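Local coordinates for PROTEIN (hypothetical protein EF0366) (Enterococcus faecalis, PDB 1VPY), which is of unknown function but belongs to the DUF72 family and folds as a TIM barrel, an eight-stranded parallel beta/alpha barrel, at residues 49-54 with 74-79; 82-87 with 118-123; 226-231 with 260-265. One frame throughout, in Å; residues are numbered along the deposited sequence.

Contact 1 of 3, residues 49-54 with 74-79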
ATOM      1  N   THR A  49       5.492  -7.202  -7.747  1.00 44.15           N
ATOM      2  CA  THR A  49       6.544  -7.697  -8.633  1.00 43.88           C
ATOM      3  C   THR A  49       7.892  -6.961  -8.528  1.00 43.64           C
ATOM      4  O   THR A  49       8.943  -7.597  -8.551  1.00 43.46           O
ATOM      5  CB  THR A  49       6.027  -7.741 -10.100  1.00 43.84           C
ATOM      6  OG1 THR A  49       7.099  -8.039 -10.995  1.00 43.89           O
ATOM      7  CG2 THR A  49       5.406  -6.423 -10.492  1.00 44.25           C
ATOM      8  N   ALA A  50       7.854  -5.635  -8.393  1.00 43.57           N
ATOM      9  CA  ALA A  50       9.070  -4.812  -8.357  1.00 43.55           C
ATOM     10  C   ALA A  50       9.767  -4.814  -6.995  1.00 43.69           C
ATOM     11  O   ALA A  50      10.894  -4.335  -6.861  1.00 43.70           O
ATOM     12  CB  ALA A  50       8.771  -3.384  -8.806  1.00 43.29           C
ATOM     13  N   TYR A  51       9.090  -5.349  -5.990  1.00 43.75           N
ATOM     14  CA  TYR A  51       9.678  -5.532  -4.676  1.00 43.98           C
ATOM     15  C   TYR A  51      10.833  -6.523  -4.755  1.00 44.05           C
ATOM     16  O   TYR A  51      11.802  -6.420  -3.996  1.00 44.05           O
ATOM     17  CB  TYR A  51       8.609  -6.034  -3.700  1.00 44.21           C
ATOM     18  CG  TYR A  51       9.079  -6.309  -2.290  1.00 44.72           C
ATOM     19  CD1 TYR A  51       9.173  -5.280  -1.352  1.00 45.36           C
ATOM     20  CD2 TYR A  51       9.402  -7.604  -1.885  1.00 45.05           C
ATOM     21  CE1 TYR A  51       9.589  -5.532  -0.050  1.00 45.16           C
ATOM     22  CE2 TYR A  51       9.823  -7.866  -0.588  1.00 45.35           C
ATOM     23  CZ  TYR A  51       9.911  -6.826   0.322  1.00 45.07           C
ATOM     24  OH  TYR A  51      10.324  -7.083   1.605  1.00 44.95           O
ATOM     25  N   TYR A  52      10.732  -7.475  -5.681  1.00 43.96           N
ATOM     26  CA  TYR A  52      11.716  -8.558  -5.785  1.00 43.85           C
ATOM     27  C   TYR A  52      12.841  -8.233  -6.733  1.00 43.43           C
ATOM     28  O   TYR A  52      13.936  -8.782  -6.610  1.00 43.49           O
ATOM     29  CB  TYR A  52      11.037  -9.861  -6.202  1.00 44.12           C
ATOM     30  CG  TYR A  52      10.010 -10.277  -5.199  1.00 44.42           C
ATOM     31  CD1 TYR A  52      10.378 -10.977  -4.046  1.00 44.32           C
ATOM     32  CD2 TYR A  52       8.673  -9.931  -5.372  1.00 44.44           C
ATOM     33  CE1 TYR A  52       9.432 -11.342  -3.105  1.00 44.63           C
ATOM     34  CE2 TYR A  52       7.717 -10.288  -4.438  1.00 44.77           C
ATOM     35  CZ  TYR A  52       8.102 -10.992  -3.310  1.00 44.73           C
ATOM     36  OH  TYR A  52       7.144 -11.342  -2.395  1.00 44.97           O
ATOM     37  N   GLY A  53      12.554  -7.343  -7.676  1.00 42.87           N
ATOM     38  CA  GLY A  53      13.512  -6.927  -8.687  1.00 42.15           C
ATOM     39  C   GLY A  53      12.894  -5.835  -9.530  1.00 41.74           C
ATOM     40  O   GLY A  53      11.742  -5.942  -9.951  1.00 41.43           O
ATOM     41  N   ILE A  54      13.665  -4.778  -9.762  1.00 41.44           N
ATOM     42  CA  ILE A  54      13.200  -3.639 -10.537  1.00 41.00           C
ATOM     43  C   ILE A  54      13.070  -4.042 -12.005  1.00 40.84           C
ATOM     44  O   ILE A  54      14.056  -4.410 -12.633  1.00 40.94           O
ATOM     45  CB  ILE A  54      14.138  -2.430 -10.361  1.00 40.88           C
ATOM     46  CG1 ILE A  54      14.176  -2.014  -8.884  1.00 40.62           C
ATOM     47  CG2 ILE A  54      13.694  -1.273 -11.252  1.00 41.06           C
ATOM     48  CD1 ILE A  54      15.216  -0.958  -8.550  1.00 40.43           C
ATOM     49  N   VAL A  74      -1.082   0.588  -7.285  1.00 38.01           N
ATOM     50  CA  VAL A  74      -0.267   0.774  -6.101  1.00 38.47           C
ATOM     51  C   VAL A  74       0.986  -0.041  -6.360  1.00 39.26           C
ATOM     52  O   VAL A  74       0.942  -1.273  -6.432  1.00 39.38           O
ATOM     53  CB  VAL A  74      -0.957   0.298  -4.813  1.00 38.44           C
ATOM     54  CG1 VAL A  74       0.018   0.357  -3.636  1.00 38.24           C
ATOM     55  CG2 VAL A  74      -2.198   1.142  -4.525  1.00 38.74           C
HETATM   56  N   MSE A  75       2.099   0.661  -6.522  1.00 39.72           N
HETATM   57  CA  MSE A  75       3.348   0.036  -6.864  1.00 40.26           C
HETATM   58  C   MSE A  75       4.205  -0.138  -5.618  1.00 39.57           C
HETATM   59  O   MSE A  75       4.634   0.838  -5.016  1.00 39.40           O
HETATM   60  CB  MSE A  75       4.066   0.893  -7.904  1.00 41.16           C
HETATM   61  CG  MSE A  75       5.189   0.181  -8.624  1.00 44.88           C
HETATM   62 SE   MSE A  75       4.563  -1.420  -9.595  1.00 55.24          SE
HETATM   63  CE  MSE A  75       2.943  -0.611 -10.573  1.00 52.05           C
ATOM     64  N   LYS A  76       4.444  -1.382  -5.222  1.00 39.13           N
ATOM     65  CA  LYS A  76       5.310  -1.639  -4.084  1.00 38.83           C
ATOM     66  C   LYS A  76       6.768  -1.419  -4.491  1.00 38.75           C
ATOM     67  O   LYS A  76       7.234  -2.002  -5.467  1.00 39.33           O
ATOM     68  CB  LYS A  76       5.095  -3.053  -3.550  1.00 38.80           C
ATOM     69  CG  LYS A  76       5.668  -3.262  -2.153  1.00 38.23           C
ATOM     70  CD  LYS A  76       5.203  -4.564  -1.538  1.00 36.17           C
ATOM     71  CE  LYS A  76       5.759  -4.678  -0.130  1.00 35.57           C
ATOM     72  NZ  LYS A  76       5.670  -6.048   0.403  1.00 34.86           N
ATOM     73  N   VAL A  77       7.474  -0.564  -3.757  1.00 38.34           N
ATOM     74  CA  VAL A  77       8.878  -0.237  -4.058  1.00 38.06           C
ATOM     75  C   VAL A  77       9.837  -1.414  -3.840  1.00 37.90           C
ATOM     76  O   VAL A  77       9.533  -2.354  -3.092  1.00 38.00           O
ATOM     77  CB  VAL A  77       9.382   0.995  -3.244  1.00 38.01           C
ATOM     78  CG1 VAL A  77       8.477   2.193  -3.467  1.00 37.58           C
ATOM     79  CG2 VAL A  77       9.486   0.668  -1.767  1.00 37.87           C
ATOM     80  N   TYR A  78      10.989  -1.349  -4.503  1.00 37.62           N
ATOM     81  CA  TYR A  78      12.033  -2.363  -4.382  1.00 37.74           C
ATOM     82  C   TYR A  78      12.409  -2.627  -2.914  1.00 37.79           C
ATOM     83  O   TYR A  78      12.562  -1.692  -2.127  1.00 37.61           O
ATOM     84  CB  TYR A  78      13.269  -1.953  -5.207  1.00 37.51           C
ATOM     85  CG  TYR A  78      14.408  -2.954  -5.174  1.00 37.64           C
ATOM     86  CD1 TYR A  78      14.252  -4.241  -5.696  1.00 37.74           C
ATOM     87  CD2 TYR A  78      15.646  -2.616  -4.620  1.00 37.38           C
ATOM     88  CE1 TYR A  78      15.297  -5.168  -5.661  1.00 37.69           C
ATOM     89  CE2 TYR A  78      16.694  -3.531  -4.582  1.00 37.07           C
ATOM     90  CZ  TYR A  78      16.513  -4.805  -5.104  1.00 37.50           C
ATOM     91  OH  TYR A  78      17.547  -5.718  -5.072  1.00 37.56           O
ATOM     92  N   SER A  79      12.547  -3.904  -2.561  1.00 37.99           N
ATOM     93  CA  SER A  79      12.833  -4.320  -1.181  1.00 38.32           C
ATOM     94  C   SER A  79      13.968  -3.534  -0.520  1.00 38.54           C
ATOM     95  O   SER A  79      13.910  -3.237   0.674  1.00 38.59           O
ATOM     96  CB  SER A  79      13.099  -5.829  -1.098  1.00 38.19           C
ATOM     97  OG  SER A  79      14.125  -6.232  -1.990  1.00 38.43           O
TER
HETATM   98  O   HOH W   1       6.067  -3.423  -7.445  1.00 27.96           O
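With CG anti to the backbone N in both Tyr51 (chi1 178°) and Lys76 (chi1 -164°), and the lysine chain extended beyond it, the two side chains run alongside each other and point the same way. Lys76 NZ comes over one face of the Tyr51 ring, displaced toward its rim, in a cation-pi contact 4.1 Å from the ring centroid; the same ammonium also bonds to Gln120 OE1. Ser79 CB covers the opposite face almost centrally, a CH-pi contact 3.7 Å from the Tyr51 centroid. A flat aromatic ring suits this slot, and Val77 O meets its edge 3.4 Å from Tyr51 CD1. Lys76 ends strand 72-76, third in the TIM barrel, while 49-54 leaves the second strand, 44-47; the contact thus joins two neighbouring beta-to-alpha loops at the C-terminal mouth of the barrel. Their backbones are bonded directly, Ser79 N donating to Tyr51 O at 3.0 Å with an N-H...O angle of 154°. They are also bridged by a water that accepts from Ala50 N (3.0 Å) and donates to Lys76 O (2.7 Å). Tyr78 turns its ring edge to Ala50 O, which lies in the ring plane. Across this side chain, at about a right angle, runs Ile54, whose CG1 is 3.8 Å from Tyr78 CB, a branched aliphatic chain meeting the root of an aromatic one.

Contact 2 of 3, residues 82-87 with 118-123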
ATOM      1  N   SER A  82      12.918  -0.201   1.176  1.00 40.62           N
ATOM      2  CA  SER A  82      12.280  -0.309   2.487  1.00 41.19           C
ATOM      3  C   SER A  82      13.122  -1.111   3.488  1.00 41.73           C
ATOM      4  O   SER A  82      12.587  -1.763   4.391  1.00 41.64           O
ATOM      5  CB  SER A  82      10.874  -0.892   2.355  1.00 40.86           C
ATOM      6  OG  SER A  82      10.894  -2.056   1.559  1.00 41.05           O
ATOM      7  N   CYS A  83      14.441  -1.045   3.312  1.00 42.49           N
ATOM      8  CA  CYS A  83      15.413  -1.646   4.230  1.00 43.50           C
ATOM      9  C   CYS A  83      15.305  -3.171   4.378  1.00 43.70           C
ATOM     10  O   CYS A  83      15.582  -3.721   5.446  1.00 43.87           O
ATOM     11  CB  CYS A  83      15.358  -0.953   5.603  1.00 43.53           C
ATOM     12  SG  CYS A  83      16.132   0.680   5.641  1.00 45.35           S
ATOM     13  N   GLN A  84      14.917  -3.848   3.303  1.00 44.16           N
ATOM     14  CA  GLN A  84      14.733  -5.300   3.337  1.00 44.63           C
ATOM     15  C   GLN A  84      15.601  -6.030   2.320  1.00 45.01           C
ATOM     16  O   GLN A  84      16.122  -7.113   2.603  1.00 45.28           O
ATOM     17  CB  GLN A  84      13.266  -5.658   3.124  1.00 44.58           C
ATOM     18  CG  GLN A  84      12.406  -5.403   4.338  1.00 44.83           C
ATOM     19  CD  GLN A  84      10.959  -5.100   3.986  1.00 45.47           C
ATOM     20  OE1 GLN A  84      10.669  -4.181   3.214  1.00 44.40           O
ATOM     21  NE2 GLN A  84      10.040  -5.863   4.569  1.00 46.29           N
ATOM     22  N   GLY A  85      15.758  -5.435   1.142  1.00 45.22           N
ATOM     23  CA  GLY A  85      16.540  -6.046   0.076  1.00 45.62           C
ATOM     24  C   GLY A  85      18.002  -6.285   0.410  1.00 45.95           C
ATOM     25  O   GLY A  85      18.576  -5.637   1.295  1.00 46.12           O
ATOM     26  N   GLU A  86      18.596  -7.238  -0.301  1.00 45.87           N
ATOM     27  CA  GLU A  86      20.036  -7.415  -0.316  1.00 45.75           C
ATOM     28  C   GLU A  86      20.607  -6.513  -1.415  1.00 45.41           C
ATOM     29  O   GLU A  86      21.436  -6.943  -2.214  1.00 45.57           O
ATOM     30  CB  GLU A  86      20.372  -8.881  -0.608  1.00 45.92           C
ATOM     31  CG  GLU A  86      19.711  -9.890   0.334  1.00 46.66           C
ATOM     32  CD  GLU A  86      20.452 -10.066   1.659  1.00 47.59           C
ATOM     33  OE1 GLU A  86      21.542  -9.473   1.840  1.00 48.22           O
ATOM     34  OE2 GLU A  86      19.939 -10.813   2.522  1.00 47.67           O
ATOM     35  N   TRP A  87      20.164  -5.256  -1.437  1.00 44.98           N
ATOM     36  CA  TRP A  87      20.352  -4.371  -2.593  1.00 44.50           C
ATOM     37  C   TRP A  87      21.802  -4.081  -2.969  1.00 44.02           C
ATOM     38  O   TRP A  87      22.075  -3.736  -4.121  1.00 44.01           O
ATOM     39  CB  TRP A  87      19.579  -3.055  -2.413  1.00 44.60           C
ATOM     40  CG  TRP A  87      20.057  -2.216  -1.261  1.00 44.79           C
ATOM     41  CD1 TRP A  87      19.536  -2.190  -0.002  1.00 44.94           C
ATOM     42  CD2 TRP A  87      21.151  -1.286  -1.264  1.00 44.99           C
ATOM     43  NE1 TRP A  87      20.236  -1.304   0.782  1.00 45.53           N
ATOM     44  CE2 TRP A  87      21.235  -0.737   0.035  1.00 45.11           C
ATOM     45  CE3 TRP A  87      22.074  -0.866  -2.236  1.00 45.02           C
ATOM     46  CZ2 TRP A  87      22.202   0.213   0.391  1.00 44.60           C
ATOM     47  CZ3 TRP A  87      23.039   0.076  -1.881  1.00 44.92           C
ATOM     48  CH2 TRP A  87      23.092   0.605  -0.579  1.00 44.73           C
ATOM     49  N   LEU A 118       4.064   2.124  -2.639  1.00 36.42           N
ATOM     50  CA  LEU A 118       3.962   1.584  -1.286  1.00 36.42           C
ATOM     51  C   LEU A 118       5.342   1.245  -0.767  1.00 36.56           C
ATOM     52  O   LEU A 118       6.033   0.402  -1.321  1.00 36.74           O
ATOM     53  CB  LEU A 118       3.019   0.371  -1.203  1.00 36.19           C
ATOM     54  CG  LEU A 118       3.090  -0.485   0.072  1.00 36.26           C
ATOM     55  CD1 LEU A 118       2.592   0.241   1.330  1.00 36.20           C
ATOM     56  CD2 LEU A 118       2.347  -1.786  -0.130  1.00 35.99           C
ATOM     57  N   VAL A 119       5.747   1.939   0.286  1.00 37.06           N
ATOM     58  CA  VAL A 119       6.989   1.626   0.980  1.00 37.23           C
ATOM     59  C   VAL A 119       6.576   0.960   2.289  1.00 37.59           C
ATOM     60  O   VAL A 119       6.088   1.620   3.211  1.00 37.84           O
ATOM     61  CB  VAL A 119       7.844   2.890   1.235  1.00 37.24           C
ATOM     62  CG1 VAL A 119       9.197   2.522   1.817  1.00 37.11           C
ATOM     63  CG2 VAL A 119       8.028   3.694  -0.050  1.00 37.09           C
ATOM     64  N   GLN A 120       6.757  -0.357   2.345  1.00 37.81           N
ATOM     65  CA  GLN A 120       6.275  -1.172   3.450  1.00 38.04           C
ATOM     66  C   GLN A 120       7.452  -1.725   4.270  1.00 38.13           C
ATOM     67  O   GLN A 120       8.253  -2.508   3.754  1.00 38.35           O
ATOM     68  CB  GLN A 120       5.391  -2.290   2.881  1.00 38.04           C
ATOM     69  CG  GLN A 120       4.797  -3.247   3.901  1.00 38.56           C
ATOM     70  CD  GLN A 120       5.698  -4.427   4.164  1.00 39.23           C
ATOM     71  OE1 GLN A 120       6.016  -5.203   3.256  1.00 40.11           O
ATOM     72  NE2 GLN A 120       6.124  -4.571   5.409  1.00 39.92           N
ATOM     73  N   PHE A 121       7.548  -1.318   5.538  1.00 38.11           N
ATOM     74  CA  PHE A 121       8.691  -1.673   6.399  1.00 38.53           C
ATOM     75  C   PHE A 121       8.457  -2.900   7.268  1.00 38.75           C
ATOM     76  O   PHE A 121       7.328  -3.312   7.494  1.00 39.10           O
ATOM     77  CB  PHE A 121       9.093  -0.491   7.288  1.00 38.48           C
ATOM     78  CG  PHE A 121       9.621   0.682   6.524  1.00 38.31           C
ATOM     79  CD1 PHE A 121      10.964   0.753   6.178  1.00 38.15           C
ATOM     80  CD2 PHE A 121       8.775   1.708   6.131  1.00 38.90           C
ATOM     81  CE1 PHE A 121      11.461   1.836   5.461  1.00 37.91           C
ATOM     82  CE2 PHE A 121       9.260   2.796   5.415  1.00 38.91           C
ATOM     83  CZ  PHE A 121      10.611   2.859   5.083  1.00 38.27           C
ATOM     84  N   SER A 122       9.541  -3.472   7.771  1.00 39.26           N
ATOM     85  CA  SER A 122       9.462  -4.664   8.611  1.00 39.49           C
ATOM     86  C   SER A 122       9.119  -4.359  10.063  1.00 39.67           C
ATOM     87  O   SER A 122       9.098  -3.198  10.490  1.00 39.63           O
ATOM     88  CB  SER A 122      10.778  -5.422   8.551  1.00 39.36           C
ATOM     89  OG  SER A 122      11.011  -5.848   7.229  1.00 39.69           O
ATOM     90  N   GLY A 123       8.860  -5.424  10.815  1.00 39.85           N
ATOM     91  CA  GLY A 123       8.585  -5.325  12.241  1.00 40.00           C
ATOM     92  C   GLY A 123       9.759  -4.780  13.028  1.00 39.95           C
ATOM     93  O   GLY A 123       9.580  -4.280  14.134  1.00 40.08           O
TER
HETATM   94  O   HOH W   2       8.582  -2.172   0.348  1.00 38.82           O
HETATM   95  O   HOH W   3      12.052  -2.578   6.935  1.00 53.30           O
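Ser82, Val119 and Phe121 make the packing part of this contact. The Phe121 ring, with CG beside its own backbone N (chi1 -65°), reaches back so that Ser82 CB lies over one face, offset toward the rim. Ser82 CB also touches Val119 CG1 at 3.8 Å. So small a residue suits the place, because its single CH2 can come up to the aromatic face and the valine methyl together. Phe121 CD1 approaches Ser82 O to 3.5 Å. Phe121 is covered further by Tyr134 and Leu135 of helix 129-141 and stacks with Phe125.

Two waters link the segments, one from the Ser82 hydroxyl to a backbone N-H, the other from backbone to backbone. The first donates to Ser82 OG (2.6 Å) and accepts from Gln120 N (3.3 Å); the second donates to Ser82 O (2.7 Å) and accepts from Ser122 N (2.8 Å). The serine thus offers its hydroxyl to the last residue of barrel strand 114-120 and its carbonyl to Ser122 just past it, and its OG has a further, weak bond with Ser79 O.

Among the side-chain amides, that of Gln84 lies beside Gln120 O and the hydroxyl of Ser122, whose OG is 3.2 Å from Gln84 CG. Gln120 OE1 is bonded to Lys76 NZ, and Gln120 NE2 makes a weak, strongly bent bond to Phe121 O in its own segment (2.7 Å, 116°).

Where strand 114-120 runs out into its loop, the two water bridges let the N-H groups of Gln120 and Ser122 find acceptors. For the buried Ser82 the same chemistry implies that OG and O, each with a water as donor, have their polarity satisfied although apolar groups lie close by.

Contact 3 of 3, residues 226-231 with 260-265. With ZN (zinc ion), chain B.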
ATOM      1  N   LEU A 226      -3.684 -18.620   5.620  1.00 33.57           N
ATOM      2  CA  LEU A 226      -4.979 -18.233   5.052  1.00 33.04           C
ATOM      3  C   LEU A 226      -5.874 -17.494   6.031  1.00 32.71           C
ATOM      4  O   LEU A 226      -5.970 -17.868   7.202  1.00 32.40           O
ATOM      5  CB  LEU A 226      -5.725 -19.456   4.505  1.00 32.71           C
ATOM      6  CG  LEU A 226      -5.062 -20.314   3.428  1.00 32.06           C
ATOM      7  CD1 LEU A 226      -5.832 -21.608   3.288  1.00 31.53           C
ATOM      8  CD2 LEU A 226      -4.995 -19.584   2.088  1.00 31.75           C
ATOM      9  N   TYR A 227      -6.508 -16.432   5.540  1.00 32.33           N
ATOM     10  CA  TYR A 227      -7.602 -15.794   6.255  1.00 32.44           C
ATOM     11  C   TYR A 227      -8.682 -15.293   5.312  1.00 32.68           C
ATOM     12  O   TYR A 227      -8.420 -14.464   4.451  1.00 32.82           O
ATOM     13  CB  TYR A 227      -7.123 -14.647   7.149  1.00 32.08           C
ATOM     14  CG  TYR A 227      -8.159 -14.289   8.193  1.00 31.22           C
ATOM     15  CD1 TYR A 227      -8.342 -15.092   9.317  1.00 30.94           C
ATOM     16  CD2 TYR A 227      -8.979 -13.171   8.045  1.00 30.30           C
ATOM     17  CE1 TYR A 227      -9.301 -14.780  10.273  1.00 30.83           C
ATOM     18  CE2 TYR A 227      -9.943 -12.847   8.996  1.00 29.50           C
ATOM     19  CZ  TYR A 227     -10.098 -13.660  10.104  1.00 30.92           C
ATOM     20  OH  TYR A 227     -11.044 -13.366  11.053  1.00 30.87           O
ATOM     21  N   HIS A 228      -9.893 -15.810   5.491  1.00 33.01           N
ATOM     22  CA  HIS A 228     -11.067 -15.374   4.743  1.00 33.55           C
ATOM     23  C   HIS A 228     -11.936 -14.547   5.691  1.00 33.73           C
ATOM     24  O   HIS A 228     -12.503 -15.079   6.640  1.00 33.92           O
ATOM     25  CB  HIS A 228     -11.830 -16.596   4.199  1.00 33.64           C
ATOM     26  CG  HIS A 228     -13.095 -16.267   3.459  1.00 34.05           C
ATOM     27  ND1 HIS A 228     -13.193 -16.336   2.085  1.00 34.40           N
ATOM     28  CD2 HIS A 228     -14.323 -15.904   3.904  1.00 33.80           C
ATOM     29  CE1 HIS A 228     -14.421 -16.011   1.715  1.00 34.54           C
ATOM     30  NE2 HIS A 228     -15.127 -15.744   2.799  1.00 34.17           N
ATOM     31  N   TYR A 229     -12.013 -13.242   5.440  1.00 34.17           N
ATOM     32  CA  TYR A 229     -12.844 -12.335   6.231  1.00 34.36           C
ATOM     33  C   TYR A 229     -14.310 -12.710   6.141  1.00 34.53           C
ATOM     34  O   TYR A 229     -14.802 -13.067   5.069  1.00 34.69           O
ATOM     35  CB  TYR A 229     -12.686 -10.900   5.739  1.00 34.45           C
ATOM     36  CG  TYR A 229     -11.403 -10.205   6.132  1.00 34.06           C
ATOM     37  CD1 TYR A 229     -11.182  -9.805   7.439  1.00 33.68           C
ATOM     38  CD2 TYR A 229     -10.428  -9.910   5.177  1.00 34.72           C
ATOM     39  CE1 TYR A 229     -10.013  -9.149   7.800  1.00 34.47           C
ATOM     40  CE2 TYR A 229      -9.251  -9.254   5.528  1.00 34.43           C
ATOM     41  CZ  TYR A 229      -9.052  -8.872   6.842  1.00 34.40           C
ATOM     42  OH  TYR A 229      -7.896  -8.210   7.206  1.00 34.71           O
ATOM     43  N   ASN A 230     -15.005 -12.621   7.269  1.00 34.94           N
ATOM     44  CA  ASN A 230     -16.419 -12.993   7.328  1.00 35.19           C
ATOM     45  C   ASN A 230     -17.313 -11.781   7.125  1.00 35.21           C
ATOM     46  O   ASN A 230     -16.821 -10.665   6.972  1.00 35.40           O
ATOM     47  CB  ASN A 230     -16.763 -13.723   8.640  1.00 35.14           C
ATOM     48  CG  ASN A 230     -16.505 -12.878   9.886  1.00 35.25           C
ATOM     49  OD1 ASN A 230     -16.694 -11.660   9.887  1.00 35.59           O
ATOM     50  ND2 ASN A 230     -16.081 -13.532  10.958  1.00 34.73           N
ATOM     51  N   THR A 231     -18.621 -12.012   7.139  1.00 35.26           N
ATOM     52  CA  THR A 231     -19.607 -10.970   6.877  1.00 35.18           C
ATOM     53  C   THR A 231     -19.514  -9.828   7.898  1.00 35.14           C
ATOM     54  O   THR A 231     -19.567  -8.653   7.522  1.00 34.95           O
ATOM     55  CB  THR A 231     -21.031 -11.570   6.804  1.00 35.13           C
ATOM     56  OG1 THR A 231     -21.004 -12.725   5.961  1.00 35.00           O
ATOM     57  CG2 THR A 231     -22.029 -10.572   6.218  1.00 35.50           C
ATOM     58  N   GLY A 260      -5.790 -15.554  -3.366  1.00 39.04           N
ATOM     59  CA  GLY A 260      -6.384 -14.524  -4.204  1.00 39.18           C
ATOM     60  C   GLY A 260      -7.884 -14.711  -4.323  1.00 39.08           C
ATOM     61  O   GLY A 260      -8.622 -13.734  -4.431  1.00 39.36           O
ATOM     62  N   GLY A 261      -8.324 -15.969  -4.302  1.00 38.79           N
ATOM     63  CA  GLY A 261      -9.739 -16.306  -4.286  1.00 38.46           C
ATOM     64  C   GLY A 261     -10.452 -15.742  -3.069  1.00 38.37           C
ATOM     65  O   GLY A 261     -11.600 -15.302  -3.175  1.00 38.10           O
ATOM     66  N   ASP A 262      -9.774 -15.757  -1.918  1.00 38.36           N
ATOM     67  CA  ASP A 262     -10.327 -15.219  -0.673  1.00 38.36           C
ATOM     68  C   ASP A 262     -10.377 -13.699  -0.703  1.00 38.34           C
ATOM     69  O   ASP A 262     -11.387 -13.095  -0.330  1.00 38.26           O
ATOM     70  CB  ASP A 262      -9.515 -15.689   0.536  1.00 38.51           C
ATOM     71  CG  ASP A 262      -9.742 -17.150   0.856  1.00 38.99           C
ATOM     72  OD1 ASP A 262     -10.913 -17.583   0.908  1.00 39.48           O
ATOM     73  OD2 ASP A 262      -8.748 -17.875   1.055  1.00 39.57           O
ATOM     74  N   ALA A 263      -9.276 -13.097  -1.148  1.00 38.32           N
ATOM     75  CA  ALA A 263      -9.174 -11.658  -1.319  1.00 38.34           C
ATOM     76  C   ALA A 263     -10.230 -11.148  -2.303  1.00 38.57           C
ATOM     77  O   ALA A 263     -10.933 -10.180  -2.009  1.00 38.91           O
ATOM     78  CB  ALA A 263      -7.775 -11.286  -1.781  1.00 38.27           C
ATOM     79  N   ALA A 264     -10.358 -11.813  -3.449  1.00 38.51           N
ATOM     80  CA  ALA A 264     -11.339 -11.438  -4.470  1.00 38.77           C
ATOM     81  C   ALA A 264     -12.788 -11.613  -4.017  1.00 39.14           C
ATOM     82  O   ALA A 264     -13.659 -10.857  -4.436  1.00 39.29           O
ATOM     83  CB  ALA A 264     -11.095 -12.209  -5.760  1.00 38.33           C
ATOM     84  N   GLU A 265     -13.045 -12.612  -3.176  1.00 39.58           N
ATOM     85  CA  GLU A 265     -14.381 -12.834  -2.633  1.00 39.97           C
ATOM     86  C   GLU A 265     -14.706 -11.698  -1.663  1.00 39.85           C
ATOM     87  O   GLU A 265     -15.738 -11.037  -1.795  1.00 39.91           O
ATOM     88  CB  GLU A 265     -14.474 -14.202  -1.943  1.00 40.15           C
ATOM     89  CG  GLU A 265     -15.877 -14.606  -1.473  1.00 41.84           C
ATOM     90  CD  GLU A 265     -16.750 -15.199  -2.583  1.00 44.21           C
ATOM     91  OE1 GLU A 265     -16.246 -15.406  -3.713  1.00 45.06           O
ATOM     92  OE2 GLU A 265     -17.947 -15.474  -2.316  1.00 44.69           O
TER
HETATM   93 ZN    ZN B 278     -17.366 -15.113   2.811  0.50 45.00          ZN
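Residues 226-231 pass the first turns of helix 260-273 without regular secondary structure, coming nearest where the CA atoms of His228 and Asp262 are 5.5 Å apart. His228 has CG anti to its backbone N (chi1 177°), which brings the imidazole edge to the helix. There ND1 donates to Asp262 OD1 at 2.9 Å, with an N-H...O angle of 155°. The oxygen lies close to the ring plane; ND1 in turn meets it on its anti side, 32° out of the carboxylate plane. Ring and carboxylate are nearly perpendicular. Histidine suits the position because it has a second nitrogen: NE2 binds a zinc ion at 2.3 Å. The Asp262 bond would be expected to fix the rotation of the ring and, by placing negative charge beside ND1, to make NE2 a better electron donor. Glu265, one turn further along the helix, brings CG to 3.8 Å from His228 CE1 at the ring edge; its OE2 remains 5.8 Å from His228 NE2.

Around this pair the loop is tied down by other residues. Tyr229 N bonds to Asn266 OD1 of the same helix, and the Tyr229 hydroxyl to Asp180 OD2. Asn230 is the N-cap of helix 231-245, its OD1 accepting from Glu233 N.

A carboxylate bonded to one imidazole nitrogen while the other holds the metal is the carboxylate-histidine-zinc pattern of many zinc sites; here His228 is the ligand these segments supply, to an ion of no assigned function at the surface, between the loop after the seventh barrel strand and the helix after the eighth.

Contacts 1 and 2 form one continuous patch, their centres 10 Å apart. Both grow from adjacent barrel strands, 72-76 and 114-120, which are joined by a probable hydrogen bond from Leu118 N to Met75 O (2.8 Å). Beyond the strands, Gln84 N probably bonds to Ser79 O (2.9 Å), and Tyr51 packs on the Gln84 side chain, so the loops after the second, third and fourth strands lean on one another. Contact 3 stands apart, its centre 24 Å from that of contact 1 and 26 Å from that of contact 2, with nearest atoms about 14 Å away in each case. Of the three, it is the one at which zinc is bound.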